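PDB 1XFS: activator of Hsp90 ATPase homologue 1/2-like C-terminal domain-containing protein from Nitrosomonas europaea, which is of unknown function but, as an AHA1-family protein of the Bet v 1-like superfamily, may bind a partner protein or a small apolar ligand. Local coordinates for residues L10-K15 and M147-G152; V40-S45 and I157-E162; T61-P66 and F71-C76; F77-V80 and L86-T89; A133-N136 and Q140-L143. All coordinates share one frame; numbering follows the deposited sequence.

Contact 1 of 5, residues L10-K15 and M147-G152; sequences LDLMLK and MGFHEG
Leu12 packs over one face of the Phe149 ring, joining the edge strand 11-18 to the first turn of the long C-terminal helix 149-167. Two of its carbons share the face. CB stands over the outer rim, 3.4 Å from Phe149 CE1, and its line to the ring centroid runs 25° off the normal, a CH-pi contact. CD1 lies on the same face toward the root of the ring, 3.6 Å from Phe149 CG. The two side chains pass each other in opposite directions. Phe149 reaches the strand because its CG is anti to the backbone N (chi1 167°), which carries the ring out from the helix; the carbonyl O of Met13 then lies at the ring edge, 4.3 Å from Phe149 CE1. Farther along, Leu14 CD1 comes within 4.4 Å of His150 NE2, a looser, oblique approach at the exposed margin. The next shell fixes the ring. Trp153 and His144 meet Phe149, His144 edge-to-face, and Ala133 of strand 127-134 touches it, while Arg141, His144 and Glu145 of helix 138-145 press on Leu12. Behind these, Gly148 closes helix 138-145 in a Schellman motif, with positive phi (86°), and is also the N-cap of the next helix, its O receiving Gly152 N at 2.7 Å. That double role sets the tight bend from which Phe149 starts. Since the contact is carried mainly by carbon surfaces and the ring face, the helix start is held to the strand by shape and burial, without directional polar bonds between the two segments.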
# COMPACT_ATOMS: atom_id res chain seq x y z
N LEU A 10 -3.36 5.49 -17.11
CA LEU A 10 -3.60 4.49 -16.08
C LEU A 10 -4.72 4.79 -15.09
O LEU A 10 -5.16 3.88 -14.38
CB LEU A 10 -2.32 4.28 -15.28
CG LEU A 10 -1.04 4.05 -16.09
CD1 LEU A 10 0.18 4.08 -15.18
CD2 LEU A 10 -1.16 2.72 -16.81
N ASP A 11 -5.18 6.03 -15.04
CA ASP A 11 -6.21 6.40 -14.07
C ASP A 11 -7.56 6.81 -14.62
O ASP A 11 -7.66 7.35 -15.72
CB ASP A 11 -5.68 7.53 -13.18
CG ASP A 11 -4.31 7.22 -12.60
OD1 ASP A 11 -4.07 6.05 -12.28
OD2 ASP A 11 -3.50 8.16 -12.47
N LEU A 12 -8.59 6.55 -13.83
CA LEU A 12 -9.95 6.93 -14.20
C LEU A 12 -10.45 7.80 -13.05
O LEU A 12 -10.28 7.45 -11.88
CB LEU A 12 -10.84 5.70 -14.37
CG LEU A 12 -10.47 4.80 -15.56
CD1 LEU A 12 -11.40 3.59 -15.58
CD2 LEU A 12 -10.58 5.57 -16.87
N MSE A 13 -11.05 8.94 -13.37
CA MSE A 13 -11.54 9.85 -12.33
C MSE A 13 -13.03 10.14 -12.44
O MSE A 13 -13.62 10.05 -13.52
CB MSE A 13 -10.75 11.16 -12.38
CG MSE A 13 -11.04 12.11 -11.21
SE MSE A 13 -9.99 13.73 -11.23
CE MSE A 13 -11.26 14.90 -12.10
N LEU A 14 -13.63 10.49 -11.31
CA LEU A 14 -15.05 10.82 -11.24
C LEU A 14 -15.26 11.93 -10.22
O LEU A 14 -14.82 11.81 -9.08
CB LEU A 14 -15.86 9.58 -10.84
CG LEU A 14 -17.38 9.71 -10.75
CD1 LEU A 14 -17.96 10.08 -12.11
CD2 LEU A 14 -17.97 8.40 -10.27
N LYS A 15 -15.91 13.01 -10.62
CA LYS A 15 -16.16 14.12 -9.70
C LYS A 15 -17.66 14.36 -9.57
O LYS A 15 -18.37 14.42 -10.57
CB LYS A 15 -15.48 15.40 -10.18
CG LYS A 15 -15.52 16.54 -9.16
CD LYS A 15 -14.80 17.79 -9.66
CE LYS A 15 -15.57 18.47 -10.78
NZ LYS A 15 -16.91 18.91 -10.33
N MSE A 147 -15.69 -2.28 -18.33
CA MSE A 147 -16.36 -2.98 -17.24
C MSE A 147 -17.48 -2.11 -16.67
O MSE A 147 -18.21 -2.53 -15.78
CB MSE A 147 -15.35 -3.31 -16.14
CG MSE A 147 -15.65 -4.60 -15.39
SE MSE A 147 -15.37 -6.16 -16.50
CE MSE A 147 -13.47 -6.36 -16.23
N GLY A 148 -17.61 -0.89 -17.19
CA GLY A 148 -18.64 0.01 -16.72
C GLY A 148 -18.23 0.83 -15.51
O GLY A 148 -19.04 1.05 -14.61
N PHE A 149 -16.98 1.28 -15.49
CA PHE A 149 -16.48 2.07 -14.37
C PHE A 149 -17.25 3.37 -14.19
O PHE A 149 -17.80 3.63 -13.11
CB PHE A 149 -14.99 2.38 -14.57
CG PHE A 149 -14.47 3.45 -13.64
CD1 PHE A 149 -14.50 4.79 -14.02
CD2 PHE A 149 -13.96 3.11 -12.39
CE1 PHE A 149 -14.05 5.78 -13.15
CE2 PHE A 149 -13.51 4.10 -11.52
CZ PHE A 149 -13.55 5.44 -11.90
N HIS A 150 -17.29 4.20 -15.23
CA HIS A 150 -17.98 5.48 -15.15
C HIS A 150 -19.44 5.33 -14.73
O HIS A 150 -19.88 5.99 -13.79
CB HIS A 150 -17.88 6.22 -16.49
CG HIS A 150 -18.50 7.58 -16.47
ND1 HIS A 150 -19.86 7.78 -16.52
CD2 HIS A 150 -17.94 8.81 -16.39
CE1 HIS A 150 -20.11 9.08 -16.47
NE2 HIS A 150 -18.96 9.73 -16.39
N GLU A 151 -20.18 4.47 -15.42
CA GLU A 151 -21.59 4.27 -15.09
C GLU A 151 -21.74 3.64 -13.70
O GLU A 151 -22.53 4.11 -12.88
CB GLU A 151 -22.26 3.35 -16.11
CG GLU A 151 -23.75 3.12 -15.84
CD GLU A 151 -24.37 2.08 -16.75
OE1 GLU A 151 -25.60 1.86 -16.66
OE2 GLU A 151 -23.63 1.48 -17.56
N GLY A 152 -20.98 2.58 -13.46
CA GLY A 152 -21.05 1.89 -12.19
C GLY A 152 -20.74 2.78 -11.00
O GLY A 152 -21.56 2.90 -10.09

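Contact 2 of 5, residues V40-S45 and I157-E162; sequences VPKPWS and ITQLEE
In this Bet v 1-like fold the long C-terminal helix lies within the grip of the curved sheet, and its residue Gln159 clamps the loop 40-45 that leads from helix 32-35 into strand 45-51. The Gln159 amide straddles the Pro41 backbone and makes two nearly straight hydrogen bonds. NE2 donates to Val40 O at 2.9 Å (170° at the hydrogen); the acceptor lies almost in the amide plane, although NE2 itself stands well above the plane of the Val40 carbonyl. On the other side of the amide, Lys42 N donates to Gln159 OE1 at 3.1 Å, within the carbonyl plane and on a lone pair. Both ends of the group are thus used, which fixes its rotation. The side chain spans the gap by running extended beyond CG (chi2 175°), reaching straight from helix to loop. Pro41 CA lies 3.5 Å from Gln159 OE1, and Lys42 CG comes equally close to that oxygen. A leucine in place of Gln159 would probably leave Val40 O and Lys42 N without their mates and let the loop drift from the helix. Toward solvent, the stretched Lys42 chain ends at a water 2.7 Å from NZ, which in turn donates to Glu162 OE1 at 3.2 Å; the two charged groups, NZ and OE1, remain 5.1 Å apart. Loop residues Pro41 and Trp44 pack against Thr155 and Met63 respectively. The chemistry is that of one neutral amide reading two backbone groups, probably assisted by a long-range, water-relayed attraction between opposite charges.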
# COMPACT_ATOMS: atom_id res chain seq x y z
N VAL A 40 -22.16 -0.87 -3.98
CA VAL A 40 -22.29 -1.55 -5.26
C VAL A 40 -23.58 -1.10 -5.92
O VAL A 40 -24.59 -0.86 -5.25
CB VAL A 40 -22.30 -3.09 -5.10
CG1 VAL A 40 -20.95 -3.56 -4.56
CG2 VAL A 40 -23.42 -3.53 -4.17
N PRO A 41 -23.57 -0.94 -7.25
CA PRO A 41 -24.74 -0.52 -8.00
C PRO A 41 -25.77 -1.63 -8.13
O PRO A 41 -25.44 -2.73 -8.56
CB PRO A 41 -24.15 -0.11 -9.35
CG PRO A 41 -23.01 -1.07 -9.50
CD PRO A 41 -22.39 -1.07 -8.13
N LYS A 42 -27.01 -1.34 -7.74
CA LYS A 42 -28.09 -2.32 -7.83
C LYS A 42 -28.20 -2.75 -9.29
O LYS A 42 -27.79 -2.01 -10.19
CB LYS A 42 -29.40 -1.69 -7.36
CG LYS A 42 -29.35 -1.14 -5.95
CD LYS A 42 -30.70 -0.58 -5.51
CE LYS A 42 -30.64 -0.09 -4.08
NZ LYS A 42 -31.94 0.45 -3.60
N PRO A 43 -28.79 -3.93 -9.55
CA PRO A 43 -29.33 -4.89 -8.58
C PRO A 43 -28.30 -5.61 -7.72
O PRO A 43 -28.66 -6.41 -6.85
CB PRO A 43 -30.12 -5.85 -9.47
CG PRO A 43 -29.29 -5.89 -10.71
CD PRO A 43 -28.98 -4.42 -10.93
N TRP A 44 -27.02 -5.32 -7.94
CA TRP A 44 -25.96 -5.95 -7.15
C TRP A 44 -26.17 -5.57 -5.69
O TRP A 44 -26.83 -4.58 -5.39
CB TRP A 44 -24.58 -5.46 -7.59
CG TRP A 44 -24.11 -6.03 -8.88
CD1 TRP A 44 -24.70 -5.89 -10.10
CD2 TRP A 44 -22.93 -6.80 -9.09
NE1 TRP A 44 -23.95 -6.53 -11.06
CE2 TRP A 44 -22.86 -7.10 -10.46
CE3 TRP A 44 -21.91 -7.27 -8.24
CZ2 TRP A 44 -21.82 -7.86 -11.02
CZ3 TRP A 44 -20.88 -8.02 -8.79
CH2 TRP A 44 -20.84 -8.30 -10.17
N SER A 45 -25.60 -6.37 -4.79
CA SER A 45 -25.73 -6.10 -3.37
C SER A 45 -24.50 -6.56 -2.61
O SER A 45 -23.60 -7.19 -3.17
CB SER A 45 -26.97 -6.81 -2.82
OG SER A 45 -26.88 -8.21 -3.03
N ILE A 157 -22.41 6.57 -6.35
CA ILE A 157 -22.41 7.87 -5.70
C ILE A 157 -23.84 8.39 -5.57
O ILE A 157 -24.20 9.01 -4.58
CB ILE A 157 -21.57 8.90 -6.50
CG1 ILE A 157 -20.15 8.35 -6.71
CG2 ILE A 157 -21.50 10.22 -5.75
CD1 ILE A 157 -19.45 7.92 -5.44
N THR A 158 -24.67 8.11 -6.57
CA THR A 158 -26.07 8.54 -6.52
C THR A 158 -26.78 7.81 -5.39
O THR A 158 -27.58 8.40 -4.66
CB THR A 158 -26.78 8.26 -7.86
OG1 THR A 158 -26.18 9.06 -8.89
CG2 THR A 158 -28.27 8.59 -7.77
N GLN A 159 -26.48 6.53 -5.22
CA GLN A 159 -27.08 5.73 -4.16
C GLN A 159 -26.61 6.25 -2.80
O GLN A 159 -27.37 6.25 -1.83
CB GLN A 159 -26.69 4.26 -4.32
CG GLN A 159 -27.26 3.65 -5.59
CD GLN A 159 -26.79 2.22 -5.84
OE1 GLN A 159 -27.25 1.57 -6.78
NE2 GLN A 159 -25.88 1.74 -5.01
N LEU A 160 -25.36 6.69 -2.74
CA LEU A 160 -24.80 7.21 -1.50
C LEU A 160 -25.55 8.47 -1.06
O LEU A 160 -26.00 8.58 0.08
CB LEU A 160 -23.32 7.53 -1.68
CG LEU A 160 -22.61 8.24 -0.52
CD1 LEU A 160 -22.75 7.41 0.75
CD2 LEU A 160 -21.14 8.45 -0.86
N GLU A 161 -25.67 9.43 -1.98
CA GLU A 161 -26.35 10.68 -1.66
C GLU A 161 -27.79 10.41 -1.23
O GLU A 161 -28.29 11.04 -0.30
CB GLU A 161 -26.33 11.61 -2.87
CG GLU A 161 -26.72 13.05 -2.53
CD GLU A 161 -26.73 13.96 -3.73
OE1 GLU A 161 -26.89 15.19 -3.55
OE2 GLU A 161 -26.60 13.45 -4.87
N GLU A 162 -28.44 9.47 -1.91
CA GLU A 162 -29.83 9.13 -1.58
C GLU A 162 -29.94 8.55 -0.18
O GLU A 162 -30.88 8.85 0.56
CB GLU A 162 -30.37 8.13 -2.60
CG GLU A 162 -31.79 7.66 -2.33
CD GLU A 162 -32.26 6.63 -3.33
OE1 GLU A 162 -31.69 5.52 -3.37
OE2 GLU A 162 -33.21 6.93 -4.09
O HOH W 1 -31.34 2.76 -4.90

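Contact 3 of 5, residues T61-P66 and F71-C76; sequences TVMQDP and FPNSGC
Strand residues Thr61 to Met63 pair with Phe71 to Asn73 in an antiparallel beta hairpin, whose tight part is its backbone. The hydrogen-bonded pair Thr61-Asn73 is joined both ways, by Thr61 N to Asn73 O at 2.9 Å and by the short Asn73 N to Thr61 O at 2.6 Å. Met63 and Phe71 repeat this, with Phe71 N to Met63 O at 2.7 Å and Met63 N to Phe71 O at 3.1 Å. Between them Val62 faces Pro72 as a non-hydrogen-bonded pair, where the lack of an N-H on proline costs this pairing nothing. Thr61, Met63, Phe71 and Asn73 share one face of the sheet. There Thr61 OG1 touches Asn73 CB at 3.3 Å, and the bent chain of Met63, a selenomethionine, crosses the Asn73 side chain at about a right angle. Replacing Asn73 by alanine would remove the amide and would probably open a gap beside the selenium of Met63 on that side. The looser, exposed part is at the Phe71 ring, whose CG sits anti to its carbonyl carbon (chi1 -55°). This swings the ring toward the hairpin end, where Met63 O and Asp65 OD2 meet its edge, OD2 3.2 Å from Phe71 CE1, the carboxylate plane turned 67° from the ring. The other oxygen, Asp65 OD1, takes Asn69 N in the turn. Beyond the pair, strand 45-51 flanks Val62 and Gln64 through backbone bonds, Val40 and Trp44 of the preceding loop pack on Met63, and Cys76 bonds onward to strand 85-89.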
# COMPACT_ATOMS: atom_id res chain seq x y z
N THR A 61 -15.19 -7.13 1.70
CA THR A 61 -16.57 -7.04 1.25
C THR A 61 -16.92 -8.27 0.42
O THR A 61 -16.06 -8.86 -0.22
CB THR A 61 -16.81 -5.77 0.39
OG1 THR A 61 -15.96 -5.81 -0.76
CG2 THR A 61 -16.51 -4.52 1.20
N VAL A 62 -18.19 -8.67 0.46
CA VAL A 62 -18.64 -9.80 -0.34
C VAL A 62 -19.73 -9.25 -1.24
O VAL A 62 -20.79 -8.84 -0.77
CB VAL A 62 -19.22 -10.93 0.52
CG1 VAL A 62 -19.73 -12.05 -0.40
CG2 VAL A 62 -18.16 -11.47 1.46
N MSE A 63 -19.45 -9.22 -2.54
CA MSE A 63 -20.39 -8.72 -3.52
C MSE A 63 -21.19 -9.86 -4.15
O MSE A 63 -20.65 -10.93 -4.43
CB MSE A 63 -19.64 -7.97 -4.62
CG MSE A 63 -18.93 -6.72 -4.14
SE MSE A 63 -17.77 -6.00 -5.49
CE MSE A 63 -19.10 -5.48 -6.79
N GLN A 64 -22.47 -9.63 -4.37
CA GLN A 64 -23.34 -10.63 -4.98
C GLN A 64 -23.95 -10.02 -6.24
O GLN A 64 -24.54 -8.93 -6.19
CB GLN A 64 -24.44 -11.05 -4.01
CG GLN A 64 -25.32 -12.18 -4.53
CD GLN A 64 -26.39 -12.60 -3.53
OE1 GLN A 64 -26.10 -13.08 -2.44
NE2 GLN A 64 -27.65 -12.40 -3.91
N ASP A 65 -23.79 -10.71 -7.36
CA ASP A 65 -24.34 -10.22 -8.62
C ASP A 65 -25.79 -10.66 -8.76
O ASP A 65 -26.29 -11.43 -7.95
CB ASP A 65 -23.50 -10.70 -9.82
CG ASP A 65 -23.45 -12.22 -9.94
OD1 ASP A 65 -24.37 -12.90 -9.47
OD2 ASP A 65 -22.47 -12.72 -10.54
N PRO A 66 -26.51 -10.16 -9.79
CA PRO A 66 -27.91 -10.56 -9.96
C PRO A 66 -28.08 -12.05 -10.20
O PRO A 66 -29.17 -12.60 -10.00
CB PRO A 66 -28.37 -9.70 -11.13
CG PRO A 66 -27.12 -9.50 -11.92
CD PRO A 66 -26.10 -9.23 -10.85
N PHE A 71 -18.75 -12.80 -4.60
CA PHE A 71 -17.34 -12.55 -4.85
C PHE A 71 -16.70 -11.84 -3.67
O PHE A 71 -16.89 -10.64 -3.46
CB PHE A 71 -17.18 -11.69 -6.12
CG PHE A 71 -17.84 -12.28 -7.34
CD1 PHE A 71 -19.19 -12.08 -7.58
CD2 PHE A 71 -17.11 -13.04 -8.25
CE1 PHE A 71 -19.81 -12.63 -8.70
CE2 PHE A 71 -17.72 -13.59 -9.38
CZ PHE A 71 -19.07 -13.38 -9.60
N PRO A 72 -15.94 -12.59 -2.85
CA PRO A 72 -15.27 -11.99 -1.69
C PRO A 72 -14.15 -11.07 -2.16
O PRO A 72 -13.31 -11.48 -2.97
CB PRO A 72 -14.75 -13.21 -0.93
CG PRO A 72 -14.45 -14.18 -2.04
CD PRO A 72 -15.68 -14.04 -2.92
N ASN A 73 -14.15 -9.83 -1.68
CA ASN A 73 -13.14 -8.85 -2.04
C ASN A 73 -12.34 -8.50 -0.79
O ASN A 73 -12.92 -8.28 0.27
CB ASN A 73 -13.78 -7.57 -2.59
CG ASN A 73 -14.96 -7.85 -3.50
OD1 ASN A 73 -16.03 -8.26 -3.05
ND2 ASN A 73 -14.77 -7.62 -4.80
N SER A 74 -11.02 -8.45 -0.91
CA SER A 74 -10.17 -8.13 0.22
C SER A 74 -9.19 -7.03 -0.17
O SER A 74 -8.46 -7.15 -1.15
CB SER A 74 -9.40 -9.37 0.68
OG SER A 74 -8.59 -9.10 1.80
N GLY A 75 -9.21 -5.94 0.60
CA GLY A 75 -8.32 -4.83 0.32
C GLY A 75 -7.66 -4.33 1.58
O GLY A 75 -7.87 -4.88 2.67
N CYS A 76 -6.87 -3.27 1.44
CA CYS A 76 -6.14 -2.70 2.57
C CYS A 76 -6.20 -1.17 2.54
O CYS A 76 -6.01 -0.57 1.50
CB CYS A 76 -4.67 -3.15 2.48
SG CYS A 76 -3.61 -2.68 3.85

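Contact 4 of 5, residues F77-V80 and L86-T89; sequences FLEV and LIWT
The Phe77 ring drops into the notch between Leu86 and Trp88 on the neighbouring strand: its CD1 meets Leu86 CD1 at 3.9 Å and Trp88 CB at 3.8 Å, while the indole itself leads away. Leu86 CD1 is in turn a bump between two neighbours, since Val80 CG2 lies beside it at 4.1 Å with both side chains pointing the same way. The opposite face carries Ile87 and Glu79. Ile87 splits its two branches: with CG1 anti to the carbonyl carbon (chi1 -59°), CG2 is left to press on Leu78 CB and CD1, and CD1 lies 3.5 Å from Glu79 OE2, where the acid's extended chain passes at a slant. Glu79 OE1 is held by Arg85 and Thr81. Leu78 fills the next hollow, its CD1 touching Thr89 CG2 at 3.7 Å. The backbone has a classic beta bulge here: Leu78 N donates almost straight to Ile87 O at 2.8 Å, and Glu79 N points at the same oxygen in a weak bond. The return bond, Ile87 N to Glu79 O, measures 3.0 Å. The extra residue moves the register by one between Phe77 and Glu79. Around the hairpin, Phe59 meets the rings of both Phe77 and Trp88, and Trp26 of helix 22-30 covers Val80 and Leu86. Strand 115-122 continues the sheet beyond 85-89, and Tyr96 of the second subunit packs on Leu78 and Ile87.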
# COMPACT_ATOMS: atom_id res chain seq x y z
N PHE A 77 -6.47 -0.54 3.68
CA PHE A 77 -6.49 0.92 3.73
C PHE A 77 -5.04 1.42 3.76
O PHE A 77 -4.18 0.81 4.39
CB PHE A 77 -7.24 1.42 4.97
CG PHE A 77 -8.73 1.25 4.88
CD1 PHE A 77 -9.48 2.00 3.97
CD2 PHE A 77 -9.39 0.31 5.67
CE1 PHE A 77 -10.87 1.81 3.85
CE2 PHE A 77 -10.77 0.10 5.55
CZ PHE A 77 -11.50 0.86 4.64
N LEU A 78 -4.77 2.51 3.04
CA LEU A 78 -3.43 3.06 2.99
C LEU A 78 -3.33 4.43 3.65
O LEU A 78 -2.30 4.80 4.20
CB LEU A 78 -2.97 3.18 1.54
CG LEU A 78 -2.99 1.87 0.75
CD1 LEU A 78 -2.59 2.14 -0.70
CD2 LEU A 78 -2.01 0.87 1.38
N GLU A 79 -4.42 5.20 3.57
CA GLU A 79 -4.47 6.51 4.19
C GLU A 79 -5.88 6.77 4.67
O GLU A 79 -6.85 6.49 3.96
CB GLU A 79 -4.05 7.62 3.21
CG GLU A 79 -4.16 9.01 3.84
CD GLU A 79 -3.84 10.15 2.89
OE1 GLU A 79 -4.32 11.27 3.13
OE2 GLU A 79 -3.09 9.94 1.90
N VAL A 80 -5.99 7.29 5.88
CA VAL A 80 -7.27 7.63 6.47
C VAL A 80 -7.11 9.01 7.08
O VAL A 80 -6.62 9.15 8.21
CB VAL A 80 -7.68 6.64 7.58
CG1 VAL A 80 -9.05 7.00 8.13
CG2 VAL A 80 -7.70 5.21 7.03
N LEU A 86 -9.47 9.27 1.73
CA LEU A 86 -9.51 7.86 2.03
C LEU A 86 -8.86 7.14 0.85
O LEU A 86 -9.22 7.37 -0.30
CB LEU A 86 -10.95 7.38 2.19
CG LEU A 86 -11.12 5.92 2.63
CD1 LEU A 86 -10.50 5.72 4.02
CD2 LEU A 86 -12.60 5.59 2.67
N ILE A 87 -7.89 6.28 1.15
CA ILE A 87 -7.22 5.53 0.10
C ILE A 87 -7.16 4.07 0.47
O ILE A 87 -6.75 3.74 1.58
CB ILE A 87 -5.76 6.01 -0.13
CG1 ILE A 87 -5.74 7.50 -0.52
CG2 ILE A 87 -5.10 5.16 -1.22
CD1 ILE A 87 -4.33 8.05 -0.81
N TRP A 88 -7.61 3.20 -0.43
CA TRP A 88 -7.53 1.76 -0.17
C TRP A 88 -7.06 1.10 -1.45
O TRP A 88 -7.18 1.67 -2.53
CB TRP A 88 -8.89 1.20 0.29
CG TRP A 88 -9.99 1.27 -0.73
CD1 TRP A 88 -10.25 0.38 -1.73
CD2 TRP A 88 -10.99 2.29 -0.83
NE1 TRP A 88 -11.35 0.78 -2.45
CE2 TRP A 88 -11.82 1.95 -1.92
CE3 TRP A 88 -11.26 3.46 -0.12
CZ2 TRP A 88 -12.90 2.74 -2.31
CZ3 TRP A 88 -12.33 4.25 -0.50
CH2 TRP A 88 -13.14 3.89 -1.59
N THR A 89 -6.49 -0.09 -1.32
CA THR A 89 -6.00 -0.79 -2.49
C THR A 89 -6.36 -2.26 -2.47
O THR A 89 -6.53 -2.84 -1.40
CB THR A 89 -4.45 -0.67 -2.59
OG1 THR A 89 -4.00 -1.29 -3.81
CG2 THR A 89 -3.76 -1.35 -1.40

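Contact 5 of 5, residues A133-N136 and Q140-L143; sequences AMHN and QRKL
At the turn from strand 127-134 into helix 138-145, leading to the C-terminal helix of this Bet v 1-like fold, the His135 ring lies flat on the helix. Arg141 CA stands over one ring face, 3.9 Å from the centroid and 17° off the normal, a CH-pi contact; the Arg141 side chain then crosses His135 at about a right angle, its guanidinium 87° from the ring plane. That chain turns away at chi2 and chi3 and reaches Glu145 in a salt bridge. His135 is held on both nitrogens: ND1 donates to Leu10 O and NE2 bonds to His144 ND1. These bonds probably fix the ring against rotation. Arg97 of the second subunit bonds to His135 O, tying the turn to the dimer. Asn136 and Gln140 cross at a slant, their amide planes 30° apart, with Asn136 ND2 close to Gln140 CG at 3.1 Å. Gln140 can fold back this way because its chain bends sharply at chi2. A water bridge completes the link: a water in the plane of the His135 ring, at its edge, accepts from Asn136 N at 2.9 Å and donates to Gln140 OE1 at 2.6 Å.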
# COMPACT_ATOMS: atom_id res chain seq x y z
N ALA A 133 -9.47 6.01 -9.61
CA ALA A 133 -9.10 4.61 -9.56
C ALA A 133 -7.79 4.49 -10.33
O ALA A 133 -7.73 4.80 -11.53
CB ALA A 133 -10.18 3.74 -10.21
N MSE A 134 -6.75 4.06 -9.62
CA MSE A 134 -5.41 3.92 -10.20
C MSE A 134 -5.16 2.48 -10.64
O MSE A 134 -5.40 1.55 -9.88
CB MSE A 134 -4.34 4.33 -9.18
CG MSE A 134 -4.50 5.72 -8.62
SE MSE A 134 -3.21 6.00 -7.19
CE MSE A 134 -1.71 6.41 -8.26
N HIS A 135 -4.68 2.31 -11.87
CA HIS A 135 -4.40 0.98 -12.39
C HIS A 135 -2.91 0.80 -12.65
O HIS A 135 -2.16 1.77 -12.67
CB HIS A 135 -5.19 0.74 -13.67
CG HIS A 135 -6.65 0.98 -13.51
ND1 HIS A 135 -7.22 2.23 -13.65
CD2 HIS A 135 -7.66 0.15 -13.15
CE1 HIS A 135 -8.51 2.15 -13.38
NE2 HIS A 135 -8.80 0.90 -13.07
N ASN A 136 -2.49 -0.45 -12.87
CA ASN A 136 -1.08 -0.73 -13.10
C ASN A 136 -0.64 -0.63 -14.56
O ASN A 136 0.53 -0.38 -14.83
CB ASN A 136 -0.71 -2.11 -12.52
CG ASN A 136 -1.64 -3.24 -12.97
OD1 ASN A 136 -1.82 -4.22 -12.25
ND2 ASN A 136 -2.21 -3.10 -14.16
N GLN A 140 -5.33 -2.50 -18.24
CA GLN A 140 -6.19 -2.68 -17.08
C GLN A 140 -7.14 -1.48 -16.97
O GLN A 140 -8.30 -1.64 -16.62
CB GLN A 140 -5.35 -2.82 -15.81
CG GLN A 140 -4.75 -4.21 -15.62
CD GLN A 140 -5.49 -5.04 -14.58
OE1 GLN A 140 -5.39 -4.78 -13.37
NE2 GLN A 140 -6.25 -6.03 -15.04
N ARG A 141 -6.63 -0.29 -17.27
CA ARG A 141 -7.45 0.92 -17.21
C ARG A 141 -8.56 0.79 -18.24
O ARG A 141 -9.73 1.04 -17.95
CB ARG A 141 -6.61 2.17 -17.54
CG ARG A 141 -7.35 3.48 -17.29
CD ARG A 141 -7.04 4.53 -18.35
NE ARG A 141 -7.74 4.24 -19.60
CZ ARG A 141 -7.14 3.90 -20.74
NH1 ARG A 141 -7.87 3.66 -21.82
NH2 ARG A 141 -5.82 3.80 -20.81
N LYS A 142 -8.18 0.39 -19.45
CA LYS A 142 -9.12 0.22 -20.55
C LYS A 142 -10.16 -0.84 -20.18
O LYS A 142 -11.35 -0.68 -20.44
CB LYS A 142 -8.36 -0.19 -21.82
CG LYS A 142 -9.22 -0.32 -23.07
CD LYS A 142 -9.80 1.02 -23.50
CE LYS A 142 -10.54 0.89 -24.82
NZ LYS A 142 -11.08 2.20 -25.28
N LEU A 143 -9.69 -1.93 -19.57
CA LEU A 143 -10.57 -3.02 -19.17
C LEU A 143 -11.62 -2.53 -18.17
O LEU A 143 -12.79 -2.92 -18.25
CB LEU A 143 -9.76 -4.15 -18.53
CG LEU A 143 -10.56 -5.35 -18.03
CD1 LEU A 143 -11.29 -6.01 -19.19
CD2 LEU A 143 -9.62 -6.35 -17.36
O HOH W 2 -4.65 -2.41 -12.62

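How the contacts relate
Along the chain, contact 1 crosses contact 2, and both enclose contacts 3, 4 and 5, which follow one another in series. Contacts 1 and 2, with centres about 15 Å apart, share helix 149-167 and pin it at its start to strand 11-18 and farther on to the loop 40-45. Contacts 3 and 4 share strand 70-81, with centres about 17 Å apart, and build successive hairpins of the seven-stranded sheet. Contact 5, its centre about 9 Å from that of contact 1, joins strand 127-134, next to the outer strand 11-18, to helix 138-145. Contacts 1, 4 and 5 touch the second subunit. A long helix so tied is consistent with the helix-grip fold of Bet v 1-like proteins.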